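Local coordinates for protein trans-2-enoyl-CoA reductase (Treponema denticola ATCC 35405, PDB 4GGO) that reduces the carbon-carbon double bond of trans-2-enoyl-CoA substrates such as crotonyl-CoA with NADH, a step in fatty acid synthesis, at residues E211-I214 with K215-K219; E257-A260 with H261-K265; I131-A134 with K135-I139; R153-P156 with D157-I160; F122-E125 with I126-Q129. All coordinates share one frame; numbering follows the deposited sequence.

Interaction 1 (E211-I214 with K215-K219)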
loop_
_atom_site.group_PDB
_atom_site.type_symbol
_atom_site.label_atom_id
_atom_site.label_comp_id
_atom_site.label_asym_id
_atom_site.label_seq_id
_atom_site.Cartn_x
_atom_site.Cartn_y
_atom_site.Cartn_z
ATOM N N GLU A 211 6.746 -6.351 14.378
ATOM C CA GLU A 211 7.779 -6.888 15.253
ATOM C C GLU A 211 7.450 -8.321 15.659
ATOM O O GLU A 211 8.343 -9.152 15.817
ATOM C CB GLU A 211 7.936 -6.003 16.492
ATOM C CG GLU A 211 9.160 -6.319 17.335
ATOM C CD GLU A 211 9.358 -5.331 18.467
ATOM O OE1 GLU A 211 8.354 -4.758 18.941
ATOM O OE2 GLU A 211 10.518 -5.119 18.879
ATOM N N ARG A 212 6.161 -8.607 15.818
ATOM C CA ARG A 212 5.719 -9.949 16.174
ATOM C C ARG A 212 6.017 -10.924 15.040
ATOM O O ARG A 212 6.452 -12.051 15.280
ATOM C CB ARG A 212 4.225 -9.956 16.506
ATOM C CG ARG A 212 3.756 -11.210 17.233
ATOM C CD ARG A 212 2.258 -11.171 17.493
ATOM N NE ARG A 212 1.798 -12.325 18.261
ATOM C CZ ARG A 212 1.559 -12.306 19.569
ATOM N NH1 ARG A 212 1.731 -11.188 20.262
ATOM N NH2 ARG A 212 1.140 -13.404 20.184
ATOM N N TRP A 213 5.785 -10.483 13.806
ATOM C CA TRP A 213 6.107 -11.285 12.630
ATOM C C TRP A 213 7.596 -11.605 12.580
ATOM O O TRP A 213 7.987 -12.751 12.364
ATOM C CB TRP A 213 5.693 -10.562 11.346
ATOM C CG TRP A 213 4.289 -10.841 10.903
ATOM C CD1 TRP A 213 3.188 -10.068 11.129
ATOM C CD2 TRP A 213 3.837 -11.973 10.151
ATOM N NE1 TRP A 213 2.076 -10.650 10.567
ATOM C CE2 TRP A 213 2.448 -11.821 9.960
ATOM C CE3 TRP A 213 4.469 -13.103 9.624
ATOM C CZ2 TRP A 213 1.684 -12.755 9.264
ATOM C CZ3 TRP A 213 3.709 -14.027 8.930
ATOM C CH2 TRP A 213 2.332 -13.847 8.757
ATOM N N ILE A 214 8.422 -10.583 12.789
ATOM C CA ILE A 214 9.871 -10.739 12.718
ATOM C C ILE A 214 10.415 -11.642 13.823
ATOM O O ILE A 214 11.198 -12.553 13.556
ATOM C CB ILE A 214 10.590 -9.375 12.773
ATOM C CG1 ILE A 214 10.132 -8.484 11.615
ATOM C CG2 ILE A 214 12.098 -9.563 12.739
ATOM C CD1 ILE A 214 10.354 -9.096 10.249
ATOM N N LYS A 215 9.995 -11.390 15.059
ATOM C CA LYS A 215 10.474 -12.160 16.205
ATOM C C LYS A 215 10.118 -13.644 16.109
ATOM O O LYS A 215 10.912 -14.502 16.494
ATOM C CB LYS A 215 9.948 -11.568 17.518
ATOM C CG LYS A 215 10.539 -10.208 17.864
ATOM C CD LYS A 215 9.917 -9.635 19.129
ATOM C CE LYS A 215 10.317 -10.433 20.359
ATOM N NZ LYS A 215 11.779 -10.341 20.627
ATOM N N GLN A 216 8.930 -13.943 15.592
ATOM C CA GLN A 216 8.510 -15.330 15.411
ATOM C C GLN A 216 9.315 -16.017 14.311
ATOM O O GLN A 216 9.736 -17.164 14.464
ATOM C CB GLN A 216 7.014 -15.420 15.103
ATOM C CG GLN A 216 6.110 -15.162 16.299
ATOM C CD GLN A 216 4.673 -15.573 16.040
ATOM O OE1 GLN A 216 4.386 -16.302 15.089
ATOM N NE2 GLN A 216 3.760 -15.106 16.883
ATOM N N LEU A 217 9.522 -15.312 13.204
ATOM C CA LEU A 217 10.297 -15.846 12.089
ATOM C C LEU A 217 11.758 -16.048 12.481
ATOM O O LEU A 217 12.381 -17.041 12.101
ATOM C CB LEU A 217 10.198 -14.921 10.872
ATOM C CG LEU A 217 8.842 -14.870 10.163
ATOM C CD1 LEU A 217 8.834 -13.793 9.091
ATOM C CD2 LEU A 217 8.493 -16.222 9.564
ATOM N N SER A 218 12.297 -15.101 13.244
ATOM C CA SER A 218 13.675 -15.181 13.716
ATOM C C SER A 218 13.865 -16.378 14.637
ATOM O O SER A 218 14.884 -17.067 14.577
ATOM C CB SER A 218 14.061 -13.900 14.455
ATOM O OG SER A 218 15.308 -14.049 15.110
ATOM N N LYS A 219 12.873 -16.615 15.489
ATOM C CA LYS A 219 12.912 -17.721 16.436
ATOM C C LYS A 219 12.960 -19.062 15.712
ATOM O O LYS A 219 13.603 -20.006 16.170
ATOM C CB LYS A 219 11.696 -17.665 17.363
ATOM C CG LYS A 219 11.711 -18.708 18.465
ATOM C CD LYS A 219 12.949 -18.563 19.333
ATOM C CE LYS A 219 13.080 -19.722 20.308
ATOM N NZ LYS A 219 14.319 -19.616 21.126
#
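R212 and Q216 sit one turn apart on helix 208-219, which packs against the parallel sheet of this Rossmann-type fold. The Q216 amide N bonds back to R212 O over 3.1 Å, one of four consecutive i to i+4 backbone bonds here. The Q216 side chain then runs back along this turn. Its first torsion sets CG beside the backbone N (chi1 -74°). CB lies 3.4 Å from R212 O, and CG lies 3.3 Å from the same oxygen. The chain is extended beyond CG, and CD passes R212 O at 4.0 Å. At the tip, NE2 comes to 3.7 Å from R212 NE. This is contact without a bond, since both nitrogens are donors. Their planes stand 64° apart. Both are held by acidic partners: D124 takes Q216 NE2, and R212 NH2 bridges D157 and D124.

E211 and K215 run side by side, with E211 CG 3.8 Å from K215 CD. Their charges do not meet. E211 OE1 turns to R262 of helix 248-266, while K215 NZ ends 5.6 Å from E211 OE2. On the buried face, W213 lies close to the NAD-binding residues A121 and L148. L217 CD1 meets the indole at its edge, near the ring plane, 4.5 Å from W213 CE3.

Interaction 2 (E257-A260 with H261-K265)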
loop_
_atom_site.group_PDB
_atom_site.type_symbol
_atom_site.label_atom_id
_atom_site.label_comp_id
_atom_site.label_asym_id
_atom_site.label_seq_id
_atom_site.Cartn_x
_atom_site.Cartn_y
_atom_site.Cartn_z
ATOM N N GLU A 257 8.303 3.830 13.598
ATOM C CA GLU A 257 9.705 4.218 13.479
ATOM C C GLU A 257 10.538 3.692 14.643
ATOM O O GLU A 257 11.661 3.224 14.454
ATOM C CB GLU A 257 9.826 5.742 13.373
ATOM C CG GLU A 257 9.212 6.319 12.105
ATOM C CD GLU A 257 9.088 7.830 12.142
ATOM O OE1 GLU A 257 9.345 8.428 13.209
ATOM O OE2 GLU A 257 8.729 8.423 11.103
ATOM N N ALA A 258 9.982 3.767 15.848
ATOM C CA ALA A 258 10.656 3.249 17.033
ATOM C C ALA A 258 10.784 1.730 16.959
ATOM O O ALA A 258 11.723 1.147 17.501
ATOM C CB ALA A 258 9.905 3.657 18.285
ATOM N N THR A 259 9.831 1.096 16.282
ATOM C CA THR A 259 9.843 -0.353 16.113
ATOM C C THR A 259 10.963 -0.800 15.175
ATOM O O THR A 259 11.716 -1.720 15.497
ATOM C CB THR A 259 8.487 -0.875 15.598
ATOM O OG1 THR A 259 7.475 -0.633 16.584
ATOM C CG2 THR A 259 8.561 -2.367 15.315
ATOM N N ALA A 260 11.073 -0.142 14.023
ATOM C CA ALA A 260 12.133 -0.435 13.060
ATOM C C ALA A 260 13.486 -0.227 13.712
ATOM O O ALA A 260 14.468 -0.891 13.382
ATOM C CB ALA A 260 12.001 0.461 11.839
ATOM N N HIS A 261 13.516 0.713 14.646
ATOM C CA HIS A 261 14.719 1.054 15.377
ATOM C C HIS A 261 15.077 -0.059 16.356
ATOM O O HIS A 261 16.228 -0.489 16.430
ATOM C CB HIS A 261 14.490 2.366 16.122
ATOM C CG HIS A 261 15.727 2.944 16.732
ATOM N ND1 HIS A 261 15.813 3.270 18.068
ATOM C CD2 HIS A 261 16.921 3.268 16.186
ATOM C CE1 HIS A 261 17.011 3.763 18.320
ATOM N NE2 HIS A 261 17.703 3.778 17.196
ATOM N N ARG A 262 14.081 -0.525 17.104
ATOM C CA ARG A 262 14.284 -1.595 18.074
ATOM C C ARG A 262 14.617 -2.916 17.381
ATOM O O ARG A 262 15.407 -3.713 17.891
ATOM C CB ARG A 262 13.049 -1.747 18.969
ATOM C CG ARG A 262 13.169 -2.840 20.018
ATOM C CD ARG A 262 12.131 -2.687 21.125
ATOM N NE ARG A 262 10.771 -2.974 20.677
ATOM C CZ ARG A 262 9.870 -2.046 20.368
ATOM N NH1 ARG A 262 10.182 -0.759 20.454
ATOM N NH2 ARG A 262 8.655 -2.404 19.973
ATOM N N LEU A 263 14.015 -3.137 16.216
ATOM C CA LEU A 263 14.286 -4.328 15.416
ATOM C C LEU A 263 15.766 -4.445 15.053
ATOM O O LEU A 263 16.350 -5.526 15.130
ATOM C CB LEU A 263 13.438 -4.321 14.141
ATOM C CG LEU A 263 11.956 -4.681 14.270
ATOM C CD1 LEU A 263 11.257 -4.549 12.925
ATOM C CD2 LEU A 263 11.794 -6.089 14.825
ATOM N N ASN A 264 16.363 -3.324 14.660
ATOM C CA ASN A 264 17.772 -3.288 14.278
ATOM C C ASN A 264 18.695 -3.534 15.463
ATOM O O ASN A 264 19.776 -4.107 15.321
ATOM C CB ASN A 264 18.110 -1.941 13.635
ATOM C CG ASN A 264 17.495 -1.783 12.263
ATOM O OD1 ASN A 264 17.660 -2.640 11.395
ATOM N ND2 ASN A 264 16.769 -0.689 12.062
ATOM N N LYS A 265 18.253 -3.095 16.634
ATOM C CA LYS A 265 19.047 -3.191 17.851
ATOM C C LYS A 265 19.178 -4.628 18.349
ATOM O O LYS A 265 20.256 -5.055 18.763
ATOM C CB LYS A 265 18.428 -2.314 18.939
ATOM C CG LYS A 265 19.394 -1.317 19.541
ATOM C CD LYS A 265 18.665 -0.165 20.202
ATOM C CE LYS A 265 18.947 1.106 19.450
ATOM N NZ LYS A 265 18.566 0.903 18.026
#
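R262 leaves the backbone with CG trans to its N (chi1 -180°), and a bend at chi3 of 70° turns the guanidinium back along the helix. One face of that group then lies over T259 CA. Its NH2 is 4.0 Å from T259 OG1, too far for a bond. Each polar end has another partner: T259 OG1 bonds to H255 O, and R262 NH2 forms a salt bridge with E211.

L263 CG stays beside its backbone N and comes within 3.2 Å of T259 O. That oxygen also receives the L263 amide N at 2.8 Å, nearly in line with the carbonyl. The last bond of the series, N264 N to A260 O, is weak at 3.3 Å. Farther along, K265 NZ stands over one face of the H261 ring, toward its rim, and makes a weak bond of 3.2 Å to H261 O.

E257 OE2 forms salt bridges with K253, which binds NAD, and R337. On the apolar side, T259, A260 and L263 touch W210 of helix 208-219. A260 and L263 also reach strand 270-276 of the parallel sheet, and N264 OD1 accepts from A272 N of that strand.

Interaction 3 (I131-A134 with K135-I139)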
loop_
_atom_site.group_PDB
_atom_site.type_symbol
_atom_site.label_atom_id
_atom_site.label_comp_id
_atom_site.label_asym_id
_atom_site.label_seq_id
_atom_site.Cartn_x
_atom_site.Cartn_y
_atom_site.Cartn_z
ATOM N N ILE A 131 5.134 -19.998 8.642
ATOM C CA ILE A 131 6.282 -20.734 9.160
ATOM C C ILE A 131 6.294 -22.172 8.648
ATOM O O ILE A 131 7.331 -22.683 8.226
ATOM C CB ILE A 131 6.286 -20.744 10.701
ATOM C CG1 ILE A 131 6.482 -19.325 11.240
ATOM C CG2 ILE A 131 7.369 -21.669 11.233
ATOM C CD1 ILE A 131 6.341 -19.218 12.742
ATOM N N GLU A 132 5.127 -22.810 8.674
ATOM C CA GLU A 132 4.984 -24.187 8.212
ATOM C C GLU A 132 5.348 -24.335 6.736
ATOM O O GLU A 132 6.093 -25.242 6.360
ATOM C CB GLU A 132 3.556 -24.679 8.458
ATOM C CG GLU A 132 3.282 -26.085 7.951
ATOM C CD GLU A 132 1.924 -26.603 8.382
ATOM O OE1 GLU A 132 1.314 -25.994 9.285
ATOM O OE2 GLU A 132 1.464 -27.617 7.816
ATOM N N GLU A 133 4.822 -23.441 5.906
ATOM C CA GLU A 133 5.107 -23.467 4.476
ATOM C C GLU A 133 6.579 -23.170 4.200
ATOM O O GLU A 133 7.186 -23.768 3.309
ATOM C CB GLU A 133 4.207 -22.477 3.732
ATOM C CG GLU A 133 4.481 -22.374 2.238
ATOM C CD GLU A 133 4.223 -23.674 1.493
ATOM O OE1 GLU A 133 3.414 -24.494 1.976
ATOM O OE2 GLU A 133 4.833 -23.872 0.422
ATOM N N ALA A 134 7.148 -22.251 4.974
ATOM C CA ALA A 134 8.557 -21.897 4.838
ATOM C C ALA A 134 9.460 -23.055 5.254
ATOM O O ALA A 134 10.484 -23.314 4.619
ATOM C CB ALA A 134 8.873 -20.656 5.655
ATOM N N LYS A 135 9.077 -23.744 6.325
ATOM C CA LYS A 135 9.816 -24.913 6.798
ATOM C C LYS A 135 9.767 -26.044 5.778
ATOM O O LYS A 135 10.747 -26.761 5.580
ATOM C CB LYS A 135 9.246 -25.400 8.132
ATOM C CG LYS A 135 9.649 -24.562 9.334
ATOM C CD LYS A 135 11.110 -24.774 9.692
ATOM C CE LYS A 135 11.535 -23.853 10.825
ATOM N NZ LYS A 135 10.641 -23.986 12.009
ATOM N N LYS A 136 8.616 -26.191 5.130
ATOM C CA LYS A 136 8.378 -27.283 4.193
ATOM C C LYS A 136 9.243 -27.181 2.940
ATOM O O LYS A 136 9.700 -28.193 2.408
ATOM C CB LYS A 136 6.900 -27.303 3.797
ATOM C CG LYS A 136 6.518 -28.411 2.834
ATOM C CD LYS A 136 5.209 -28.099 2.120
ATOM C CE LYS A 136 4.127 -27.638 3.089
ATOM N NZ LYS A 136 2.807 -27.423 2.423
ATOM N N LYS A 137 9.461 -25.956 2.473
ATOM C CA LYS A 137 10.165 -25.738 1.215
ATOM C C LYS A 137 11.610 -25.296 1.423
ATOM O O LYS A 137 12.307 -24.964 0.463
ATOM C CB LYS A 137 9.417 -24.710 0.362
ATOM C CG LYS A 137 7.958 -25.058 0.109
ATOM C CD LYS A 137 7.817 -26.297 -0.764
ATOM C CE LYS A 137 8.335 -26.047 -2.173
ATOM N NZ LYS A 137 8.113 -27.218 -3.068
ATOM N N GLY A 138 12.057 -25.303 2.675
ATOM C CA GLY A 138 13.415 -24.911 3.006
ATOM C C GLY A 138 13.696 -23.458 2.675
ATOM O O GLY A 138 14.785 -23.112 2.213
ATOM N N ILE A 139 12.709 -22.602 2.917
ATOM C CA ILE A 139 12.822 -21.186 2.594
ATOM C C ILE A 139 13.273 -20.347 3.786
ATOM O O ILE A 139 12.710 -20.445 4.876
ATOM C CB ILE A 139 11.484 -20.625 2.057
ATOM C CG1 ILE A 139 11.209 -21.154 0.649
ATOM C CG2 ILE A 139 11.496 -19.103 2.045
ATOM C CD1 ILE A 139 9.900 -20.673 0.064
#
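The amide N of K135 binds I131 O over 2.8 Å in the last turns of helix 124-136. The two side chains run alongside each other, and K135 NZ comes to 4.1 Å from I131 CG2. The ammonium itself pairs with E220.

Two residues after I131, E133 reaches K136, three positions on. Its chain bends at chi2 (63°), which brings the carboxylate round to K136. K136 NZ forms a salt bridge with E133 OE1 at 3.0 Å. The ammonium meets OE1 on its syn side, 20° out of the carboxylate plane. The other oxygen, OE2, lies 3.4 Å from K137 CG and bonds to the Y113 hydroxyl. Both carboxylate oxygens thus have polar partners, which should fix the rotation of the group.

K137 is the first residue to leave helical angles. G138 follows with positive phi (64°) and turns the chain out of the helix. I139 N then reaches back to A134 O over 2.9 Å, in the carbonyl plane. This lets A134 CB and I139 CB approach to 4.4 Å. The six-to-one bond, the left-handed glycine and the apolar pair bridging the helix end are those of a Schellman motif. Here they end the helix just before strand 141-146.

Interaction 4 (R153-P156 with D157-I160)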
loop_
_atom_site.group_PDB
_atom_site.type_symbol
_atom_site.label_atom_id
_atom_site.label_comp_id
_atom_site.label_asym_id
_atom_site.label_seq_id
_atom_site.Cartn_x
_atom_site.Cartn_y
_atom_site.Cartn_z
ATOM N N ARG A 153 -7.797 -4.298 14.356
ATOM C CA ARG A 153 -6.865 -5.363 14.714
ATOM C C ARG A 153 -7.292 -6.081 15.991
ATOM O O ARG A 153 -7.556 -5.448 17.014
ATOM C CB ARG A 153 -5.444 -4.822 14.886
ATOM C CG ARG A 153 -4.477 -5.843 15.480
ATOM C CD ARG A 153 -3.062 -5.300 15.590
ATOM N NE ARG A 153 -2.142 -6.288 16.151
ATOM C CZ ARG A 153 -1.378 -6.080 17.219
ATOM N NH1 ARG A 153 -1.412 -4.914 17.848
ATOM N NH2 ARG A 153 -0.573 -7.039 17.655
ATOM N N THR A 154 -7.356 -7.406 15.921
ATOM C CA THR A 154 -7.638 -8.216 17.097
ATOM C C THR A 154 -6.332 -8.626 17.765
ATOM O O THR A 154 -5.530 -9.357 17.180
ATOM C CB THR A 154 -8.442 -9.479 16.739
ATOM O OG1 THR A 154 -9.658 -9.104 16.081
ATOM C CG2 THR A 154 -8.774 -10.274 17.993
ATOM N N ASP A 155 -6.118 -8.140 18.983
ATOM C CA ASP A 155 -4.915 -8.458 19.744
ATOM C C ASP A 155 -4.805 -9.966 19.947
ATOM O O ASP A 155 -5.692 -10.586 20.534
ATOM C CB ASP A 155 -4.935 -7.735 21.094
ATOM C CG ASP A 155 -3.581 -7.737 21.787
ATOM O OD1 ASP A 155 -2.919 -8.795 21.832
ATOM O OD2 ASP A 155 -3.177 -6.670 22.292
ATOM N N PRO A 156 -3.708 -10.560 19.458
ATOM C CA PRO A 156 -3.501 -12.011 19.507
ATOM C C PRO A 156 -3.277 -12.537 20.923
ATOM O O PRO A 156 -3.386 -13.742 21.143
ATOM C CB PRO A 156 -2.232 -12.206 18.673
ATOM C CG PRO A 156 -1.507 -10.911 18.794
ATOM C CD PRO A 156 -2.575 -9.863 18.826
ATOM N N ASP A 157 -2.970 -11.651 21.864
ATOM C CA ASP A 157 -2.690 -12.069 23.235
ATOM C C ASP A 157 -3.896 -11.913 24.159
ATOM O O ASP A 157 -3.978 -12.573 25.193
ATOM C CB ASP A 157 -1.495 -11.299 23.803
ATOM C CG ASP A 157 -0.194 -11.643 23.106
ATOM O OD1 ASP A 157 -0.085 -12.764 22.564
ATOM O OD2 ASP A 157 0.724 -10.795 23.103
ATOM N N THR A 158 -4.827 -11.042 23.784
ATOM C CA THR A 158 -5.969 -10.744 24.644
ATOM C C THR A 158 -7.307 -11.043 23.971
ATOM O O THR A 158 -8.292 -11.346 24.643
ATOM C CB THR A 158 -5.951 -9.275 25.111
ATOM O OG1 THR A 158 -6.084 -8.407 23.979
ATOM C CG2 THR A 158 -4.648 -8.961 25.832
ATOM N N GLY A 159 -7.339 -10.957 22.645
ATOM C CA GLY A 159 -8.556 -11.216 21.895
ATOM C C GLY A 159 -9.394 -9.968 21.696
ATOM O O GLY A 159 -10.416 -9.996 21.010
ATOM N N ILE A 160 -8.951 -8.866 22.293
ATOM C CA ILE A 160 -9.650 -7.587 22.193
ATOM C C ILE A 160 -9.477 -6.972 20.806
ATOM O O ILE A 160 -8.362 -6.896 20.289
ATOM C CB ILE A 160 -9.129 -6.584 23.246
ATOM C CG1 ILE A 160 -9.072 -7.237 24.631
ATOM C CG2 ILE A 160 -9.998 -5.341 23.273
ATOM C CD1 ILE A 160 -8.280 -6.443 25.661
#
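D155 and I160 close a beta-hairpin between strands 152-154 and 161-163, and the end-to-end directions of 153-156 and 157-160 differ by 142°. D155 N donates to I160 O over 2.9 Å. At the tip, D155 O receives G159 N at 2.7 Å and, weakly, T158 N. G159 has a phi of 90°, which swings the chain back toward the second strand.

The D155 side chain adds an Asx turn. With CG trans to the backbone N, its carboxylate lies beside the turn. D155 OD1 accepts D157 N over 2.9 Å through its anti lone pair, away from OD2. OD2 is paired with K203. D157 stands near, with its OD2 4.3 Å from D155 OD1. Two like charges at this distance should oppose each other, but each carboxylate has a basic partner, and that of D157 is R212 of helix 208-219. T158 turns its hydroxyl inward over D155, with OG1 3.2 Å from D155 CB. The same OG1 takes a weak bond from I160 N.

P156 packs on R212, so the hairpin tip is tied to helix 208-219. On the first arm, the methyl CG2 of T154 reaches across to G159 O at 3.4 Å.

Interaction 5 (F122-E125 with I126-Q129)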
loop_
_atom_site.group_PDB
_atom_site.type_symbol
_atom_site.label_atom_id
_atom_site.label_comp_id
_atom_site.label_asym_id
_atom_site.label_seq_id
_atom_site.Cartn_x
_atom_site.Cartn_y
_atom_site.Cartn_z
ATOM N N PHE A 122 -2.836 -10.674 11.492
ATOM C CA PHE A 122 -2.617 -10.279 12.878
ATOM C C PHE A 122 -2.689 -11.491 13.801
ATOM O O PHE A 122 -2.334 -11.408 14.976
ATOM C CB PHE A 122 -3.658 -9.241 13.303
ATOM C CG PHE A 122 -3.506 -7.911 12.617
ATOM C CD1 PHE A 122 -2.252 -7.382 12.375
ATOM C CD2 PHE A 122 -4.620 -7.194 12.211
ATOM C CE1 PHE A 122 -2.106 -6.160 11.747
ATOM C CE2 PHE A 122 -4.481 -5.970 11.581
ATOM C CZ PHE A 122 -3.222 -5.453 11.348
ATOM N N SER A 123 -3.146 -12.616 13.259
ATOM C CA SER A 123 -3.345 -13.827 14.052
ATOM C C SER A 123 -2.109 -14.718 14.063
ATOM O O SER A 123 -1.336 -14.737 13.106
ATOM C CB SER A 123 -4.546 -14.617 13.535
ATOM O OG SER A 123 -4.262 -15.249 12.302
ATOM N N ASP A 124 -1.922 -15.449 15.159
ATOM C CA ASP A 124 -0.805 -16.381 15.274
ATOM C C ASP A 124 -1.011 -17.611 14.394
ATOM O O ASP A 124 -0.050 -18.294 14.038
ATOM C CB ASP A 124 -0.596 -16.806 16.730
ATOM C CG ASP A 124 0.019 -15.708 17.578
ATOM O OD1 ASP A 124 0.768 -14.874 17.026
ATOM O OD2 ASP A 124 -0.244 -15.681 18.798
ATOM N N GLU A 125 -2.265 -17.892 14.048
ATOM C CA GLU A 125 -2.587 -19.026 13.189
ATOM C C GLU A 125 -2.008 -18.818 11.796
ATOM O O GLU A 125 -1.393 -19.719 11.226
ATOM C CB GLU A 125 -4.100 -19.229 13.090
ATOM C CG GLU A 125 -4.836 -19.177 14.418
ATOM C CD GLU A 125 -5.350 -17.789 14.744
ATOM O OE1 GLU A 125 -4.722 -17.099 15.574
ATOM O OE2 GLU A 125 -6.386 -17.389 14.171
ATOM N N ILE A 126 -2.214 -17.623 11.251
ATOM C CA ILE A 126 -1.703 -17.282 9.929
ATOM C C ILE A 126 -0.177 -17.263 9.918
ATOM O O ILE A 126 0.451 -17.726 8.964
ATOM C CB ILE A 126 -2.275 -15.936 9.435
ATOM C CG1 ILE A 126 -3.756 -16.098 9.090
ATOM C CG2 ILE A 126 -1.508 -15.427 8.226
ATOM C CD1 ILE A 126 -4.037 -17.241 8.138
ATOM N N LYS A 127 0.415 -16.743 10.989
ATOM C CA LYS A 127 1.866 -16.775 11.143
ATOM C C LYS A 127 2.373 -18.214 11.164
ATOM O O LYS A 127 3.429 -18.518 10.606
ATOM C CB LYS A 127 2.294 -16.043 12.417
ATOM C CG LYS A 127 2.143 -14.528 12.350
ATOM C CD LYS A 127 2.598 -13.873 13.646
ATOM C CE LYS A 127 2.509 -12.355 13.568
ATOM N NZ LYS A 127 1.116 -11.877 13.335
ATOM N N ALA A 128 1.611 -19.096 11.804
ATOM C CA ALA A 128 1.971 -20.508 11.882
ATOM C C ALA A 128 1.940 -21.162 10.503
ATOM O O ALA A 128 2.795 -21.986 10.181
ATOM C CB ALA A 128 1.042 -21.242 12.843
ATOM N N GLN A 129 0.954 -20.788 9.695
ATOM C CA GLN A 129 0.829 -21.326 8.344
ATOM C C GLN A 129 1.996 -20.876 7.468
ATOM O O GLN A 129 2.457 -21.622 6.602
ATOM C CB GLN A 129 -0.502 -20.910 7.715
ATOM C CG GLN A 129 -1.727 -21.405 8.471
ATOM C CD GLN A 129 -3.028 -21.057 7.774
ATOM O OE1 GLN A 129 -3.079 -20.942 6.550
ATOM N NE2 GLN A 129 -4.088 -20.884 8.554
#
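The chain passes from an extended S123 (psi 150°) into helical angles from D124 onward, and S123 is the N-cap to I126 at the start of helix 124-136. The first backbone bond, K127 N to S123 O, is weak at 3.4 Å. A128 N to D124 O (2.9 Å) and Q129 N to E125 O (3.0 Å) are regular.

The S123 hydroxyl lies between its own backbone N and carbonyl carbon (chi1 73°). From there OG faces the first turn and accepts from I126 N in a weak but fairly straight bond of 3.3 Å. It also touches I126 CG1 at 3.4 Å. OG also bonds to the backbone O of D120, which with A121 binds NAD.

K127 lies back along the helix start, extended to a bend at chi4. Its CD is 4.0 Å from D124 OD1, where the two side chains cross. NZ stands 3.8 Å from both F122 O and S123 O. Its polar partners are A121 O and the D209 carboxylate, and it makes a cation-pi contact with W213. D124 is engaged by helix 208-219.

The chemistry is that of a capped N-terminus. The S123 hydroxyl can give to D120 O and take from I126 N, which links the helix start, through a weak cap bond, to the NAD-binding residue D120. The acid of D124 should suit the helix dipole. The K127 ammonium probably offsets the D209 carboxylate; its hydrogen bond to A121 O ties it to the NAD-binding residues.

All five contacts lie within the catalytic-region sequence family, in the Rossmann-type fold. Along the chain they come in the order 5, 3, 4, 1, 2. Interactions 5 and 3 are the two ends of helix 124-136, with centres 14 Å apart. Interaction 1, on helix 208-219, is central and touches the other four. Salt bridges join it to interactions 2, 4 and 5. Interactions 1 and 2 have centres about 13 Å apart. Interactions 4 and 5 pack together, R153 on F122 and P156 by D124. Interactions 2 and 3 do not touch, their centres 26 Å apart. The three helices are thus joined side by side on the parallel sheet, with the hairpin of interaction 4 tied in near the NAD-binding residues.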